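PDB 6KVR: fatty acid amide hydrolase, which probably hydrolyses monocarboxylic acid amides, fatty acid amides among them, to the carboxylate and ammonium, as an enzyme of the amidase signature family. Local coordinates for residues 157-168 / 179-190; 307-315 / 326-334. All blocks are in the same frame, centred on the assembly; numbering follows the deposited sequence.

Contact 1 of 2, residues 157-168 / 179-190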
loop_
_atom_site.group_PDB
_atom_site.type_symbol
_atom_site.label_atom_id
_atom_site.label_comp_id
_atom_site.label_asym_id
_atom_site.label_seq_id
_atom_site.Cartn_x
_atom_site.Cartn_y
_atom_site.Cartn_z
ATOM N N LEU A 157 -18.928 18.633 2.034
ATOM C CA LEU A 157 -18.297 17.650 1.159
ATOM C C LEU A 157 -17.601 18.358 0.003
ATOM O O LEU A 157 -18.193 19.224 -0.652
ATOM C CB LEU A 157 -19.335 16.671 0.617
ATOM C CG LEU A 157 -20.083 15.811 1.635
ATOM C CD1 LEU A 157 -21.262 15.177 0.971
ATOM C CD2 LEU A 157 -19.165 14.755 2.257
ATOM N N LYS A 158 -16.338 18.006 -0.231
ATOM C CA LYS A 158 -15.641 18.509 -1.409
ATOM C C LYS A 158 -16.370 18.024 -2.658
ATOM O O LYS A 158 -16.811 16.873 -2.719
ATOM C CB LYS A 158 -14.185 18.036 -1.392
ATOM C CG LYS A 158 -13.248 18.720 -2.372
ATOM C CD LYS A 158 -11.838 18.140 -2.240
ATOM C CE LYS A 158 -10.905 18.686 -3.328
ATOM N NZ LYS A 158 -9.451 18.521 -2.983
ATOM N N GLU A 159 -16.518 18.919 -3.642
ATOM C CA GLU A 159 -17.360 18.629 -4.805
ATOM C C GLU A 159 -16.897 17.388 -5.574
ATOM O O GLU A 159 -17.729 16.606 -6.050
ATOM C CB GLU A 159 -17.405 19.841 -5.747
ATOM C CG GLU A 159 -18.449 19.730 -6.881
ATOM C CD GLU A 159 -17.990 18.869 -8.085
ATOM O OE1 GLU A 159 -16.777 18.552 -8.193
ATOM O OE2 GLU A 159 -18.850 18.495 -8.919
ATOM N N GLN A 160 -15.586 17.203 -5.740
ATOM C CA GLN A 160 -15.096 16.150 -6.634
ATOM C C GLN A 160 -15.523 14.739 -6.212
ATOM O O GLN A 160 -15.421 13.813 -7.026
ATOM C CB GLN A 160 -13.565 16.235 -6.753
ATOM C CG GLN A 160 -12.812 15.994 -5.436
ATOM C CD GLN A 160 -12.263 14.596 -5.354
ATOM O OE1 GLN A 160 -12.004 13.958 -6.386
ATOM N NE2 GLN A 160 -12.051 14.107 -4.132
HETATM N N MSE A 161 -16.011 14.548 -4.993
HETATM C CA MSE A 161 -16.489 13.227 -4.584
HETATM C C MSE A 161 -17.856 12.929 -5.176
HETATM O O MSE A 161 -18.755 13.767 -5.113
HETATM C CB MSE A 161 -16.561 13.111 -3.058
HETATM C CG MSE A 161 -15.230 13.264 -2.367
HETATM SE SE MSE A 161 -15.375 13.150 -0.406
HETATM C CE MSE A 161 -16.243 14.851 -0.143
ATOM N N ASN A 162 -18.007 11.730 -5.736
ATOM C CA ASN A 162 -19.296 11.297 -6.272
ATOM C C ASN A 162 -20.406 11.552 -5.265
ATOM O O ASN A 162 -20.333 11.104 -4.116
ATOM C CB ASN A 162 -19.280 9.796 -6.615
ATOM C CG ASN A 162 -18.617 9.496 -7.940
ATOM O OD1 ASN A 162 -18.289 10.408 -8.700
ATOM N ND2 ASN A 162 -18.427 8.208 -8.234
ATOM N N TYR A 163 -21.432 12.261 -5.702
ATOM C CA TYR A 163 -22.667 12.398 -4.948
ATOM C C TYR A 163 -23.784 11.847 -5.818
ATOM O O TYR A 163 -23.933 12.260 -6.976
ATOM C CB TYR A 163 -22.950 13.864 -4.567
ATOM C CG TYR A 163 -23.989 14.013 -3.470
ATOM C CD1 TYR A 163 -25.340 13.867 -3.748
ATOM C CD2 TYR A 163 -23.613 14.289 -2.154
ATOM C CE1 TYR A 163 -26.288 14.006 -2.755
ATOM C CE2 TYR A 163 -24.557 14.421 -1.147
ATOM C CZ TYR A 163 -25.895 14.284 -1.461
ATOM O OH TYR A 163 -26.848 14.401 -0.482
ATOM N N LYS A 164 -24.572 10.931 -5.253
ATOM C CA LYS A 164 -25.594 10.226 -6.016
ATOM C C LYS A 164 -26.558 11.196 -6.686
ATOM O O LYS A 164 -27.125 12.081 -6.040
ATOM C CB LYS A 164 -26.355 9.278 -5.096
ATOM C CG LYS A 164 -27.725 8.898 -5.592
ATOM C CD LYS A 164 -28.350 7.851 -4.690
ATOM C CE LYS A 164 -29.711 7.426 -5.235
ATOM N NZ LYS A 164 -30.119 6.077 -4.749
ATOM N N ASP A 165 -26.709 11.036 -8.002
ATOM C CA ASP A 165 -27.685 11.745 -8.816
ATOM C C ASP A 165 -27.403 13.235 -8.905
ATOM O O ASP A 165 -28.315 14.016 -9.154
ATOM C CB ASP A 165 -29.111 11.510 -8.321
ATOM C CG ASP A 165 -29.535 10.062 -8.486
ATOM O OD1 ASP A 165 -29.059 9.440 -9.461
ATOM O OD2 ASP A 165 -30.311 9.545 -7.647
ATOM N N LYS A 166 -26.149 13.646 -8.747
ATOM C CA LYS A 166 -25.784 15.047 -8.898
ATOM C C LYS A 166 -24.525 15.167 -9.736
ATOM O O LYS A 166 -23.676 14.270 -9.740
ATOM C CB LYS A 166 -25.586 15.716 -7.551
ATOM C CG LYS A 166 -26.887 16.177 -6.964
ATOM C CD LYS A 166 -26.720 16.697 -5.560
ATOM C CE LYS A 166 -28.042 17.267 -5.046
ATOM N NZ LYS A 166 -28.096 16.843 -3.647
ATOM N N ILE A 167 -24.439 16.274 -10.482
ATOM C CA ILE A 167 -23.246 16.552 -11.263
ATOM C C ILE A 167 -22.031 16.416 -10.373
ATOM O O ILE A 167 -22.004 16.937 -9.250
ATOM C CB ILE A 167 -23.302 17.963 -11.871
ATOM C CG1 ILE A 167 -24.381 18.067 -12.943
ATOM C CG2 ILE A 167 -21.935 18.339 -12.450
ATOM C CD1 ILE A 167 -24.730 19.545 -13.268
ATOM N N THR A 168 -21.016 15.713 -10.876
ATOM C CA THR A 168 -19.724 15.595 -10.219
ATOM C C THR A 168 -18.660 15.856 -11.274
ATOM O O THR A 168 -18.401 15.003 -12.129
ATOM C CB THR A 168 -19.556 14.223 -9.577
ATOM O OG1 THR A 168 -20.646 14.005 -8.683
ATOM C CG2 THR A 168 -18.231 14.137 -8.801
ATOM N N ILE A 179 -22.945 12.545 -14.137
ATOM C CA ILE A 179 -23.852 12.367 -13.008
ATOM C C ILE A 179 -23.762 10.917 -12.543
ATOM O O ILE A 179 -24.380 10.031 -13.129
ATOM C CB ILE A 179 -25.304 12.736 -13.375
ATOM C CG1 ILE A 179 -25.392 14.158 -13.926
ATOM C CG2 ILE A 179 -26.234 12.580 -12.168
ATOM C CD1 ILE A 179 -26.831 14.625 -14.208
ATOM N N PRO A 180 -23.025 10.640 -11.466
ATOM C CA PRO A 180 -22.946 9.263 -10.949
ATOM C C PRO A 180 -24.264 8.777 -10.353
ATOM O O PRO A 180 -25.103 9.550 -9.880
ATOM C CB PRO A 180 -21.860 9.340 -9.868
ATOM C CG PRO A 180 -21.783 10.805 -9.501
ATOM C CD PRO A 180 -22.157 11.577 -10.728
ATOM N N ASN A 181 -24.419 7.450 -10.353
ATOM C CA ASN A 181 -25.602 6.781 -9.817
ATOM C C ASN A 181 -25.531 6.527 -8.319
ATOM O O ASN A 181 -26.490 5.981 -7.759
ATOM C CB ASN A 181 -25.810 5.430 -10.501
ATOM C CG ASN A 181 -26.200 5.562 -11.937
ATOM O OD1 ASN A 181 -25.639 4.889 -12.803
ATOM N ND2 ASN A 181 -27.172 6.423 -12.209
ATOM N N SER A 182 -24.418 6.862 -7.664
ATOM C CA SER A 182 -24.273 6.543 -6.251
ATOM C C SER A 182 -23.219 7.443 -5.616
ATOM O O SER A 182 -22.379 8.039 -6.298
ATOM C CB SER A 182 -23.902 5.067 -6.059
ATOM O OG SER A 182 -22.644 4.802 -6.645
ATOM N N HIS A 183 -23.296 7.552 -4.294
ATOM C CA HIS A 183 -22.223 8.177 -3.540
ATOM C C HIS A 183 -20.916 7.428 -3.771
ATOM O O HIS A 183 -20.904 6.226 -4.044
ATOM C CB HIS A 183 -22.554 8.160 -2.049
ATOM C CG HIS A 183 -23.687 9.061 -1.662
ATOM N ND1 HIS A 183 -24.096 10.126 -2.436
ATOM C CD2 HIS A 183 -24.498 9.050 -0.575
ATOM C CE1 HIS A 183 -25.105 10.735 -1.842
ATOM N NE2 HIS A 183 -25.365 10.106 -0.710
ATOM N N GLY A 184 -19.806 8.147 -3.650
ATOM C CA GLY A 184 -18.528 7.496 -3.492
ATOM C C GLY A 184 -18.468 6.785 -2.159
ATOM O O GLY A 184 -19.365 6.911 -1.320
ATOM N N VAL A 185 -17.381 6.034 -1.943
ATOM C CA VAL A 185 -17.313 5.186 -0.752
ATOM C C VAL A 185 -17.384 6.033 0.516
ATOM O O VAL A 185 -18.139 5.728 1.445
ATOM C CB VAL A 185 -16.052 4.307 -0.769
ATOM C CG1 VAL A 185 -15.939 3.558 0.531
ATOM C CG2 VAL A 185 -16.107 3.315 -1.935
ATOM N N THR A 186 -16.602 7.109 0.576
ATOM C CA THR A 186 -16.541 7.872 1.815
ATOM C C THR A 186 -17.883 8.542 2.119
ATOM O O THR A 186 -18.357 8.515 3.260
ATOM C CB THR A 186 -15.393 8.884 1.743
ATOM O OG1 THR A 186 -14.169 8.199 2.008
ATOM C CG2 THR A 186 -15.566 10.006 2.792
ATOM N N THR A 187 -18.534 9.111 1.107
ATOM C CA THR A 187 -19.814 9.759 1.362
ATOM C C THR A 187 -20.875 8.754 1.804
ATOM O O THR A 187 -21.671 9.045 2.709
ATOM C CB THR A 187 -20.268 10.528 0.122
ATOM O OG1 THR A 187 -19.361 11.605 -0.116
ATOM C CG2 THR A 187 -21.665 11.086 0.318
ATOM N N SER A 188 -20.918 7.568 1.193
ATOM C CA SER A 188 -21.971 6.652 1.610
ATOM C C SER A 188 -21.681 6.064 2.976
ATOM O O SER A 188 -22.616 5.717 3.695
ATOM C CB SER A 188 -22.215 5.552 0.570
ATOM O OG SER A 188 -21.163 4.647 0.496
ATOM N N ILE A 189 -20.421 6.007 3.390
ATOM C CA ILE A 189 -20.166 5.638 4.776
ATOM C C ILE A 189 -20.670 6.726 5.720
ATOM O O ILE A 189 -21.253 6.428 6.769
ATOM C CB ILE A 189 -18.672 5.347 4.985
ATOM C CG1 ILE A 189 -18.303 3.989 4.380
ATOM C CG2 ILE A 189 -18.305 5.404 6.489
ATOM C CD1 ILE A 189 -16.816 3.725 4.418
ATOM N N LEU A 190 -20.471 8.002 5.366
ATOM C CA LEU A 190 -20.879 9.076 6.271
ATOM C C LEU A 190 -22.389 9.091 6.460
ATOM O O LEU A 190 -22.878 9.256 7.585
ATOM C CB LEU A 190 -20.380 10.429 5.759
ATOM C CG LEU A 190 -18.862 10.614 5.879
ATOM C CD1 LEU A 190 -18.441 11.978 5.357
ATOM C CD2 LEU A 190 -18.411 10.422 7.336
HETATM O O HOH W 1 -20.154 13.294 -2.111
HETATM O O HOH W 2 -19.943 6.287 -6.836
HETATM O O HOH W 3 -27.543 11.508 1.314
HETATM O O HOH W 4 -29.200 6.815 -9.366
#
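His183 brings the edge of its imidazole to Tyr163 and Lys164, reaching back from the loop 179-184 to the loop 159-168. Its CB is turned away from the opposing loop, but with CG beside the backbone N (chi1 -69°) the ring swings round to it. ND1 accepts a nearly straight hydrogen bond from Lys164 N at 3.0 Å, the donor nitrogen lying 24° out of the imidazole plane. CE1 stands 3.5 Å above the centre of the Tyr163 ring, an edge-to-face (T-shaped) pair with planes at 63°. NE2, at the tip, lies 3.3 Å from a water that is weakly shared with Tyr163 OH. Backbone bonds follow the same antiparallel pairing: Gly184 N, at the N-cap of the following helix, donates to Asn162 O, and Asp165 N to Pro180 O at 2.9 Å. Further along, Pro180 is wedged between Asn162 and Thr168, its CG 3.5 Å from Thr168 OG1, a hydroxyl also engaged by Arg200. The two loops run antiparallel just after strand 155-158, which carries Lys158, the predicted charge-relay lysine, hydrogen-bonded through NZ to Ser233 OG; helix 185-192 packs Leu190 against both Leu157 and Val250 of strand 248-253.

Contact 2 of 2, residues 307-315 / 326-334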
loop_
_atom_site.group_PDB
_atom_site.type_symbol
_atom_site.label_atom_id
_atom_site.label_comp_id
_atom_site.label_asym_id
_atom_site.label_seq_id
_atom_site.Cartn_x
_atom_site.Cartn_y
_atom_site.Cartn_z
ATOM N N GLU A 307 -10.912 13.395 15.670
ATOM C CA GLU A 307 -10.796 12.061 16.256
ATOM C C GLU A 307 -12.107 11.290 16.137
ATOM O O GLU A 307 -12.110 10.099 15.793
ATOM C CB GLU A 307 -10.353 12.172 17.718
ATOM C CG GLU A 307 -9.582 10.982 18.265
ATOM C CD GLU A 307 -10.497 9.898 18.825
ATOM O OE1 GLU A 307 -11.538 10.263 19.430
ATOM O OE2 GLU A 307 -10.155 8.691 18.718
ATOM N N LEU A 308 -13.233 11.958 16.407
ATOM C CA LEU A 308 -14.537 11.321 16.264
ATOM C C LEU A 308 -14.719 10.756 14.862
ATOM O O LEU A 308 -15.221 9.640 14.684
ATOM C CB LEU A 308 -15.647 12.334 16.566
ATOM C CG LEU A 308 -17.069 11.879 16.208
ATOM C CD1 LEU A 308 -17.499 10.732 17.105
ATOM C CD2 LEU A 308 -18.099 12.999 16.237
ATOM N N TRP A 309 -14.330 11.541 13.852
ATOM C CA TRP A 309 -14.576 11.181 12.461
ATOM C C TRP A 309 -13.747 9.962 12.057
ATOM O O TRP A 309 -14.280 8.989 11.524
ATOM C CB TRP A 309 -14.269 12.395 11.580
ATOM C CG TRP A 309 -14.748 12.321 10.181
ATOM C CD1 TRP A 309 -15.904 12.829 9.688
ATOM C CD2 TRP A 309 -14.066 11.723 9.073
ATOM N NE1 TRP A 309 -16.003 12.577 8.342
ATOM C CE2 TRP A 309 -14.885 11.898 7.936
ATOM C CE3 TRP A 309 -12.857 11.036 8.936
ATOM C CZ2 TRP A 309 -14.532 11.426 6.674
ATOM C CZ3 TRP A 309 -12.499 10.569 7.676
ATOM C CH2 TRP A 309 -13.335 10.774 6.560
HETATM N N MSE A 310 -12.452 9.977 12.344
HETATM C CA MSE A 310 -11.603 8.834 12.057
HETATM C C MSE A 310 -12.127 7.569 12.732
HETATM O O MSE A 310 -12.297 6.531 12.079
HETATM C CB MSE A 310 -10.163 9.114 12.503
HETATM C CG MSE A 310 -9.531 10.326 11.820
HETATM SE SE MSE A 310 -9.265 10.021 9.888
HETATM C CE MSE A 310 -7.658 8.852 10.006
ATOM N N LYS A 311 -12.385 7.664 14.041
ATOM C CA LYS A 311 -12.817 6.498 14.807
ATOM C C LYS A 311 -14.110 5.925 14.251
ATOM O O LYS A 311 -14.223 4.709 14.055
ATOM C CB LYS A 311 -12.994 6.856 16.285
ATOM C CG LYS A 311 -13.393 5.669 17.179
ATOM C CD LYS A 311 -13.598 6.150 18.608
ATOM C CE LYS A 311 -14.883 6.962 18.728
ATOM N NZ LYS A 311 -14.709 8.236 19.515
ATOM N N ALA A 312 -15.098 6.789 13.982
ATOM C CA ALA A 312 -16.372 6.310 13.449
ATOM C C ALA A 312 -16.203 5.739 12.042
ATOM O O ALA A 312 -16.707 4.649 11.736
ATOM C CB ALA A 312 -17.401 7.441 13.450
ATOM N N TYR A 313 -15.502 6.474 11.170
ATOM C CA TYR A 313 -15.338 6.049 9.784
ATOM C C TYR A 313 -14.730 4.656 9.714
ATOM O O TYR A 313 -15.265 3.771 9.046
ATOM C CB TYR A 313 -14.463 7.053 9.025
ATOM C CG TYR A 313 -14.296 6.771 7.534
ATOM C CD1 TYR A 313 -13.380 5.819 7.074
ATOM C CD2 TYR A 313 -15.052 7.460 6.587
ATOM C CE1 TYR A 313 -13.220 5.571 5.727
ATOM C CE2 TYR A 313 -14.905 7.212 5.241
ATOM C CZ TYR A 313 -13.985 6.265 4.813
ATOM O OH TYR A 313 -13.833 6.026 3.465
ATOM N N ILE A 314 -13.619 4.442 10.419
ATOM C CA ILE A 314 -12.868 3.203 10.281
ATOM C C ILE A 314 -13.536 2.068 11.053
ATOM O O ILE A 314 -13.834 1.010 10.485
ATOM C CB ILE A 314 -11.416 3.424 10.735
ATOM C CG1 ILE A 314 -10.678 4.328 9.744
ATOM C CG2 ILE A 314 -10.701 2.078 10.970
ATOM C CD1 ILE A 314 -9.397 4.934 10.301
ATOM N N ASN A 315 -13.784 2.265 12.354
ATOM C CA ASN A 315 -14.227 1.156 13.193
ATOM C C ASN A 315 -15.692 0.804 12.956
ATOM O O ASN A 315 -16.073 -0.359 13.111
ATOM C CB ASN A 315 -13.969 1.471 14.674
ATOM C CG ASN A 315 -12.492 1.426 15.032
ATOM O OD1 ASN A 315 -11.657 0.945 14.252
ATOM N ND2 ASN A 315 -12.156 1.919 16.224
ATOM N N SER A 326 -8.710 -0.145 0.915
ATOM C CA SER A 326 -8.699 0.346 2.286
ATOM C C SER A 326 -8.245 -0.744 3.252
ATOM O O SER A 326 -8.707 -1.886 3.180
ATOM C CB SER A 326 -10.083 0.860 2.666
ATOM O OG SER A 326 -10.339 2.092 2.013
ATOM N N LEU A 327 -7.354 -0.383 4.169
ATOM C CA LEU A 327 -6.752 -1.328 5.092
ATOM C C LEU A 327 -7.683 -1.604 6.272
ATOM O O LEU A 327 -8.277 -0.676 6.829
ATOM C CB LEU A 327 -5.419 -0.798 5.620
ATOM C CG LEU A 327 -4.256 -0.553 4.652
ATOM C CD1 LEU A 327 -3.035 -0.036 5.420
ATOM C CD2 LEU A 327 -3.913 -1.816 3.873
ATOM N N PRO A 328 -7.826 -2.871 6.681
ATOM C CA PRO A 328 -8.551 -3.172 7.926
ATOM C C PRO A 328 -7.626 -3.080 9.137
ATOM O O PRO A 328 -7.332 -4.071 9.805
ATOM C CB PRO A 328 -9.066 -4.593 7.677
ATOM C CG PRO A 328 -8.070 -5.188 6.769
ATOM C CD PRO A 328 -7.536 -4.083 5.900
HETATM N N MSE A 329 -7.127 -1.880 9.398
HETATM C CA MSE A 329 -6.323 -1.668 10.579
HETATM C C MSE A 329 -7.110 -0.761 11.519
HETATM O O MSE A 329 -7.442 0.384 11.186
HETATM C CB MSE A 329 -4.939 -1.145 10.191
HETATM C CG MSE A 329 -4.713 0.328 9.961
HETATM SE SE MSE A 329 -2.883 0.722 10.568
HETATM C CE MSE A 329 -1.884 -0.636 9.531
ATOM N N PRO A 330 -7.477 -1.329 12.664
ATOM C CA PRO A 330 -8.389 -0.640 13.586
ATOM C C PRO A 330 -7.841 0.707 14.016
ATOM O O PRO A 330 -6.631 0.893 14.148
ATOM C CB PRO A 330 -8.476 -1.598 14.781
ATOM C CG PRO A 330 -8.087 -2.959 14.208
ATOM C CD PRO A 330 -7.090 -2.672 13.129
ATOM N N TRP A 331 -8.755 1.654 14.239
ATOM C CA TRP A 331 -8.401 2.922 14.865
ATOM C C TRP A 331 -8.217 2.658 16.358
ATOM O O TRP A 331 -9.191 2.395 17.074
ATOM C CB TRP A 331 -9.483 3.966 14.597
ATOM C CG TRP A 331 -9.183 5.307 15.189
ATOM C CD1 TRP A 331 -9.661 5.808 16.367
ATOM C CD2 TRP A 331 -8.324 6.323 14.638
ATOM N NE1 TRP A 331 -9.157 7.070 16.580
ATOM C CE2 TRP A 331 -8.331 7.407 15.538
ATOM C CE3 TRP A 331 -7.541 6.414 13.479
ATOM C CZ2 TRP A 331 -7.594 8.574 15.312
ATOM C CZ3 TRP A 331 -6.803 7.573 13.256
ATOM C CH2 TRP A 331 -6.837 8.638 14.170
ATOM N N ARG A 332 -6.967 2.704 16.822
ATOM C CA ARG A 332 -6.637 2.327 18.189
ATOM C C ARG A 332 -7.054 3.401 19.195
ATOM O O ARG A 332 -7.124 4.593 18.887
ATOM C CB ARG A 332 -5.139 2.055 18.323
ATOM C CG ARG A 332 -4.710 0.699 17.753
ATOM C CD ARG A 332 -3.207 0.613 17.621
ATOM N NE ARG A 332 -2.671 1.643 16.737
ATOM C CZ ARG A 332 -1.998 2.707 17.157
ATOM N NH1 ARG A 332 -1.826 2.949 18.444
ATOM N NH2 ARG A 332 -1.483 3.546 16.258
ATOM N N ASP A 333 -7.308 2.957 20.421
ATOM C CA ASP A 333 -7.655 3.839 21.522
ATOM C C ASP A 333 -6.368 4.256 22.223
ATOM O O ASP A 333 -5.631 3.407 22.732
ATOM C CB ASP A 333 -8.604 3.138 22.485
ATOM C CG ASP A 333 -9.691 4.058 22.985
ATOM O OD1 ASP A 333 -9.377 5.161 23.485
ATOM O OD2 ASP A 333 -10.874 3.681 22.837
ATOM N N VAL A 334 -6.089 5.554 22.222
ATOM C CA VAL A 334 -4.813 6.094 22.669
ATOM C C VAL A 334 -5.090 7.225 23.650
ATOM O O VAL A 334 -5.980 8.050 23.416
ATOM C CB VAL A 334 -3.978 6.591 21.466
ATOM C CG1 VAL A 334 -2.946 7.617 21.899
ATOM C CG2 VAL A 334 -3.319 5.411 20.748
HETATM O O HOH W 5 -7.629 7.187 19.771
#
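Trp331 lays its indole against helix 303-317, in a helix-loop packing of the amidase fold in which the chain turns back over the helix it has just left. With CG anti to the backbone N (chi1 -179°), the ring extends along the helix surface, one face turned to Met310 and Lys311. Met310 CB sits 3.6 Å from the centroid of the six-membered ring and almost on its normal, a CH-pi contact. Beyond it the Met310 chain bends twice, which brings CE back to Trp331 CZ3 at 3.6 Å and leaves the selenium of this selenomethionine oblique to the ring, a looser Met-aromatic contact. Lys311 CA lies over the same face, its CB reaching Trp331 CD1 at 3.5 Å, while Ile314 CD1 approaches CE3 obliquely. The Asn315 amide, its plane 63° from the indole, grips the backbone of the same tryptophan twice: OD1 accepts from Trp331 N at 3.0 Å, and ND2 donates in plane to a lone pair of Trp331 O at 3.1 Å. Leu556 of helix 552-565 also touches the Trp331 side chain, and Met329 meets Met329 of the second subunit. At the ring edge, Trp331 NE1 donates in the indole plane to Glu307 OE2 at 2.9 Å, on the anti side of the carboxylate and 30° out of its plane, and this oxygen takes a second hydrogen bond from a water also donating to Arg332 O.

In the fold
Contact 1 closes before contact 2 opens, and their centres lie about 21 Å apart within the same amidase fold. They meet where helix 185-192 of contact 1 packs on helix 303-317 of contact 2: Thr186 OG1 and Tyr313 OH, 2.6 Å apart, probably form a hydrogen bond, while Leu190 and Ile189 pack on Trp309 and Tyr313. Strand 155-158, leading into contact 1, and strand 295-300, preceding the helix of contact 2, flank strand 248-253 in the central mixed sheet. The paired helices thus place contact 2, which lies away from the predicted active site and reaches the second subunit, next to contact 1, which holds the predicted catalytic Lys158.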